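Local coordinates for E3 ubiquitin-protein ligase HERC2 (Homo sapiens, PDB 4L1M), which probably acts as an E3 ubiquitin ligase that passes ubiquitin to target proteins through a HECT domain, the part crystallised here being its first RCC1-like beta-propeller domain, at residues N52-F65 against L68-N80. Residues are numbered along the deposited sequence; the frame is centred on the assembly and turned at random. Where two conformers were deposited one is given.
Sequences NLGVTQIACAEKRF and LSRNGRVYTQAYN. With SO4 (sulfate ion), chain G.
Y79 reaches across the turn joining strands 55-60 and 64-69, where its OH donates to A61 O at 2.6 Å. A61 O lies at the edge of the tyrosine ring, near its plane, as do C60 CB and E62 O, while the backbone of R64 passes over one face. Y79 N is bonded to K63 O. The F65 ring is nearly parallel to that of Y79 (planes at 14°), but with centroids 5.6 Å apart the rings are offset rather than stacked. What lies over a face of F65 is Q77 CB, a CH-pi contact 4.1 Å from the centroid; paired backbone bonds between F65 and Q77 set this register, and the amide of Q77 turns away to A85 and T83. On the other side of the sheet, CG set between backbone N and carbonyl carbon (chi1 54°) brings a face of the R64 guanidinium over A78 CB. In the guanidinium plane, R64 NH1 donates to T76 OG1 at 3.3 Å; R64 NE and Y109 bond a sulfate, probably from the crystallisation liquor. T56 N to L68 O and L68 N to Q57 O pair the strands beside a beta bulge. At the far end, L53 CD1 sits over the face of Y75, 4.0 Å from its centroid, and R70 NH1 donates to L53 O from above the carbonyl plane. Backbone pairing thus joins this propeller blade's strands, while Y79-A61 and L53-Y75 close its two ends.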
loop_
_atom_site.group_PDB
_atom_site.type_symbol
_atom_site.label_atom_id
_atom_site.label_comp_id
_atom_site.label_asym_id
_atom_site.label_seq_id
_atom_site.Cartn_x
_atom_site.Cartn_y
_atom_site.Cartn_z
ATOM N N ASN A 52 13.429 8.911 16.532
ATOM C CA ASN A 52 13.610 10.354 16.802
ATOM C C ASN A 52 12.606 11.224 16.057
ATOM O O ASN A 52 12.130 12.231 16.569
ATOM C CB ASN A 52 15.021 10.806 16.427
ATOM C CG ASN A 52 16.099 10.228 17.337
ATOM O OD1 ASN A 52 15.815 9.529 18.308
ATOM N ND2 ASN A 52 17.354 10.540 17.031
ATOM N N LEU A 53 12.253 10.800 14.856
ATOM C CA LEU A 53 11.307 11.529 14.034
ATOM C C LEU A 53 9.879 11.518 14.585
ATOM O O LEU A 53 9.115 12.450 14.343
ATOM C CB LEU A 53 11.276 10.942 12.629
ATOM C CG LEU A 53 12.581 10.714 11.858
ATOM C CD1 LEU A 53 12.244 10.469 10.392
ATOM C CD2 LEU A 53 13.555 11.865 11.969
ATOM N N GLY A 54 9.513 10.466 15.318
ATOM C CA GLY A 54 8.114 10.281 15.704
ATOM C C GLY A 54 7.327 9.816 14.498
ATOM O O GLY A 54 6.639 10.601 13.843
ATOM N N VAL A 55 7.431 8.526 14.210
ATOM C CA VAL A 55 6.847 7.940 12.994
ATOM C C VAL A 55 5.336 7.727 13.122
ATOM O O VAL A 55 4.862 7.198 14.137
ATOM C CB VAL A 55 7.527 6.612 12.668
ATOM C CG1 VAL A 55 6.970 6.027 11.399
ATOM C CG2 VAL A 55 9.020 6.816 12.524
ATOM N N THR A 56 4.585 8.191 12.122
ATOM C CA THR A 56 3.138 7.950 12.055
ATOM C C THR A 56 2.818 7.069 10.858
ATOM O O THR A 56 1.821 6.346 10.873
ATOM C CB THR A 56 2.297 9.257 11.994
ATOM O OG1 THR A 56 2.551 9.966 10.768
ATOM C CG2 THR A 56 2.623 10.160 13.152
ATOM N N GLN A 57 3.655 7.153 9.823
ATOM C CA GLN A 57 3.470 6.403 8.599
ATOM C C GLN A 57 4.794 6.125 7.903
ATOM O O GLN A 57 5.719 6.918 8.004
ATOM C CB GLN A 57 2.613 7.240 7.664
ATOM C CG GLN A 57 1.531 6.520 6.908
ATOM C CD GLN A 57 0.571 7.559 6.330
ATOM O OE1 GLN A 57 -0.102 8.313 7.089
ATOM N NE2 GLN A 57 0.535 7.654 5.026
ATOM N N ILE A 58 4.870 5.002 7.195
ATOM C CA ILE A 58 5.988 4.695 6.346
ATOM C C ILE A 58 5.477 4.164 5.011
ATOM O O ILE A 58 4.708 3.218 4.982
ATOM C CB ILE A 58 6.887 3.609 6.980
ATOM C CG1 ILE A 58 7.573 4.155 8.215
ATOM C CG2 ILE A 58 7.914 3.097 5.958
ATOM C CD1 ILE A 58 8.521 3.197 8.893
ATOM N N ALA A 59 5.938 4.762 3.915
ATOM C CA ALA A 59 5.577 4.346 2.571
ATOM C C ALA A 59 6.821 3.802 1.858
ATOM O O ALA A 59 7.773 4.521 1.616
ATOM C CB ALA A 59 5.005 5.506 1.802
ATOM N N CYS A 60 6.784 2.518 1.540
ATOM C CA CYS A 60 7.920 1.830 1.020
ATOM C C CYS A 60 7.899 1.849 -0.501
ATOM O O CYS A 60 6.960 1.356 -1.112
ATOM C CB CYS A 60 7.908 0.393 1.534
ATOM S SG CYS A 60 8.276 0.249 3.308
ATOM N N ALA A 61 8.947 2.406 -1.096
ATOM C CA ALA A 61 9.146 2.307 -2.537
ATOM C C ALA A 61 10.154 1.195 -2.822
ATOM O O ALA A 61 10.459 0.387 -1.940
ATOM C CB ALA A 61 9.597 3.630 -3.107
ATOM N N GLU A 62 10.660 1.127 -4.042
ATOM C CA GLU A 62 11.547 0.020 -4.415
ATOM C C GLU A 62 12.967 0.120 -3.862
ATOM O O GLU A 62 13.498 -0.888 -3.400
ATOM C CB GLU A 62 11.606 -0.162 -5.921
ATOM C CG GLU A 62 12.153 -1.532 -6.314
ATOM C CD GLU A 62 12.563 -1.604 -7.772
ATOM O OE1 GLU A 62 13.686 -1.154 -8.094
ATOM O OE2 GLU A 62 11.762 -2.110 -8.582
ATOM N N LYS A 63 13.586 1.299 -3.932
ATOM C CA LYS A 63 14.964 1.464 -3.423
ATOM C C LYS A 63 15.031 2.276 -2.141
ATOM O O LYS A 63 16.076 2.359 -1.511
ATOM C CB LYS A 63 15.865 2.154 -4.462
ATOM C CG LYS A 63 15.936 1.496 -5.833
ATOM C CD LYS A 63 16.606 0.122 -5.805
ATOM C CE LYS A 63 17.022 -0.309 -7.224
ATOM N NZ LYS A 63 16.711 -1.737 -7.528
ATOM N N ARG A 64 13.925 2.890 -1.763
ATOM C CA ARG A 64 13.896 3.734 -0.588
ATOM C C ARG A 64 12.500 3.805 0.027
ATOM O O ARG A 64 11.537 3.254 -0.514
ATOM C CB ARG A 64 14.402 5.114 -0.932
ATOM C CG ARG A 64 13.698 5.780 -2.085
ATOM C CD ARG A 64 14.378 7.096 -2.449
ATOM N NE ARG A 64 15.826 6.959 -2.723
ATOM C CZ ARG A 64 16.807 7.417 -1.919
ATOM N NH1 ARG A 64 16.556 8.059 -0.745
ATOM N NH2 ARG A 64 18.074 7.253 -2.291
ATOM N N PHE A 65 12.419 4.417 1.198
ATOM C CA PHE A 65 11.141 4.619 1.847
ATOM C C PHE A 65 11.012 6.025 2.368
ATOM O O PHE A 65 12.012 6.680 2.670
ATOM C CB PHE A 65 10.861 3.579 2.954
ATOM C CG PHE A 65 11.859 3.569 4.087
ATOM C CD1 PHE A 65 13.106 3.038 3.925
ATOM C CD2 PHE A 65 11.509 4.024 5.345
ATOM C CE1 PHE A 65 14.010 3.008 4.984
ATOM C CE2 PHE A 65 12.400 3.983 6.399
ATOM C CZ PHE A 65 13.649 3.471 6.219
ATOM N N LEU A 68 6.746 9.643 7.457
ATOM C CA LEU A 68 5.993 10.830 7.855
ATOM C C LEU A 68 6.130 10.993 9.364
ATOM O O LEU A 68 5.891 10.030 10.097
ATOM C CB LEU A 68 4.525 10.660 7.499
ATOM C CG LEU A 68 3.599 11.816 7.895
ATOM C CD1 LEU A 68 4.035 13.071 7.171
ATOM C CD2 LEU A 68 2.133 11.501 7.603
ATOM N N SER A 69 6.481 12.205 9.810
ATOM C CA SER A 69 6.690 12.494 11.232
ATOM C C SER A 69 5.456 13.100 11.857
ATOM O O SER A 69 4.613 13.692 11.161
ATOM C CB SER A 69 7.823 13.492 11.439
ATOM O OG SER A 69 8.566 13.660 10.270
ATOM N N ARG A 70 5.342 12.953 13.179
ATOM C CA ARG A 70 4.234 13.521 13.962
ATOM C C ARG A 70 3.991 15.002 13.598
ATOM O O ARG A 70 2.835 15.447 13.517
ATOM C CB ARG A 70 4.501 13.328 15.466
ATOM C CG ARG A 70 5.325 14.391 16.152
ATOM C CD ARG A 70 6.794 14.408 15.783
ATOM N NE ARG A 70 7.411 15.617 16.359
ATOM C CZ ARG A 70 8.685 15.978 16.206
ATOM N NH1 ARG A 70 9.523 15.222 15.502
ATOM N NH2 ARG A 70 9.129 17.109 16.785
ATOM N N ASN A 71 5.080 15.739 13.346
ATOM C CA ASN A 71 5.019 17.178 13.040
ATOM C C ASN A 71 4.696 17.491 11.567
ATOM O O ASN A 71 4.713 18.633 11.168
ATOM C CB ASN A 71 6.327 17.901 13.482
ATOM C CG ASN A 71 7.556 17.517 12.628
ATOM O OD1 ASN A 71 7.494 16.638 11.753
ATOM N ND2 ASN A 71 8.667 18.179 12.877
ATOM N N GLY A 72 4.423 16.480 10.762
ATOM C CA GLY A 72 3.980 16.703 9.396
ATOM C C GLY A 72 5.101 16.948 8.412
ATOM O O GLY A 72 4.889 17.532 7.344
ATOM N N ARG A 73 6.304 16.508 8.761
ATOM C CA ARG A 73 7.392 16.521 7.811
ATOM C C ARG A 73 7.632 15.121 7.252
ATOM O O ARG A 73 7.262 14.131 7.856
ATOM C CB ARG A 73 8.636 17.082 8.467
ATOM C CG ARG A 73 8.500 18.556 8.786
ATOM C CD ARG A 73 9.717 19.061 9.534
ATOM N NE ARG A 73 9.443 20.312 10.249
ATOM C CZ ARG A 73 10.277 20.891 11.118
ATOM N NH1 ARG A 73 11.464 20.344 11.395
ATOM N NH2 ARG A 73 9.920 22.023 11.719
ATOM N N VAL A 74 8.277 15.074 6.096
ATOM C CA VAL A 74 8.538 13.852 5.367
ATOM C C VAL A 74 10.053 13.636 5.169
ATOM O O VAL A 74 10.777 14.545 4.755
ATOM C CB VAL A 74 7.857 13.909 4.009
ATOM C CG1 VAL A 74 8.220 12.687 3.167
ATOM C CG2 VAL A 74 6.349 13.969 4.175
ATOM N N TYR A 75 10.524 12.430 5.475
ATOM C CA TYR A 75 11.921 12.106 5.345
ATOM C C TYR A 75 12.079 10.953 4.417
ATOM O O TYR A 75 11.141 10.159 4.231
ATOM C CB TYR A 75 12.503 11.733 6.696
ATOM C CG TYR A 75 12.495 12.879 7.665
ATOM C CD1 TYR A 75 11.322 13.254 8.297
ATOM C CD2 TYR A 75 13.640 13.617 7.918
ATOM C CE1 TYR A 75 11.299 14.322 9.178
ATOM C CE2 TYR A 75 13.613 14.694 8.787
ATOM C CZ TYR A 75 12.437 15.035 9.415
ATOM O OH TYR A 75 12.366 16.078 10.309
ATOM N N THR A 76 13.267 10.836 3.832
ATOM C CA THR A 76 13.538 9.737 2.924
ATOM C C THR A 76 14.820 9.025 3.320
ATOM O O THR A 76 15.780 9.660 3.772
ATOM C CB THR A 76 13.581 10.219 1.439
ATOM O OG1 THR A 76 13.743 9.095 0.569
ATOM C CG2 THR A 76 14.718 11.229 1.178
ATOM N N GLN A 77 14.831 7.714 3.134
ATOM C CA GLN A 77 15.977 6.880 3.435
ATOM C C GLN A 77 16.052 5.737 2.412
ATOM O O GLN A 77 15.034 5.116 2.095
ATOM C CB GLN A 77 15.805 6.295 4.826
ATOM C CG GLN A 77 16.853 5.274 5.251
ATOM C CD GLN A 77 18.198 5.885 5.561
ATOM O OE1 GLN A 77 18.293 6.955 6.137
ATOM N NE2 GLN A 77 19.257 5.189 5.197
ATOM N N ALA A 78 17.264 5.418 1.943
ATOM C CA ALA A 78 17.467 4.246 1.061
ATOM C C ALA A 78 17.642 2.988 1.895
ATOM O O ALA A 78 18.277 3.017 2.943
ATOM C CB ALA A 78 18.691 4.445 0.162
ATOM N N TYR A 79 17.133 1.873 1.396
ATOM C CA TYR A 79 17.290 0.587 2.069
ATOM C C TYR A 79 18.716 0.155 2.131
ATOM O O TYR A 79 19.130 -0.469 3.103
ATOM C CB TYR A 79 16.518 -0.523 1.333
ATOM C CG TYR A 79 15.039 -0.298 1.163
ATOM C CD1 TYR A 79 14.213 -0.058 2.256
ATOM C CD2 TYR A 79 14.469 -0.351 -0.073
ATOM C CE1 TYR A 79 12.850 0.144 2.100
ATOM C CE2 TYR A 79 13.100 -0.182 -0.244
ATOM C CZ TYR A 79 12.290 0.072 0.835
ATOM O OH TYR A 79 10.947 0.255 0.609
ATOM N N ASN A 80 19.469 0.438 1.074
ATOM C CA ASN A 80 20.828 -0.082 0.950
ATOM C C ASN A 80 21.914 0.946 1.185
ATOM O O ASN A 80 23.051 0.738 0.800
ATOM C CB ASN A 80 21.038 -0.762 -0.408
ATOM C CG ASN A 80 22.162 -1.787 -0.368
ATOM O OD1 ASN A 80 22.225 -2.630 0.537
ATOM N ND2 ASN A 80 23.078 -1.708 -1.335
HETATM S S SO4 G . 14.500 5.829 -6.664
HETATM O O1 SO4 G . 15.569 6.271 -5.737
HETATM O O2 SO4 G . 15.133 5.278 -7.894
HETATM O O3 SO4 G . 13.676 4.780 -5.994
HETATM O O4 SO4 G . 13.600 6.973 -7.000
#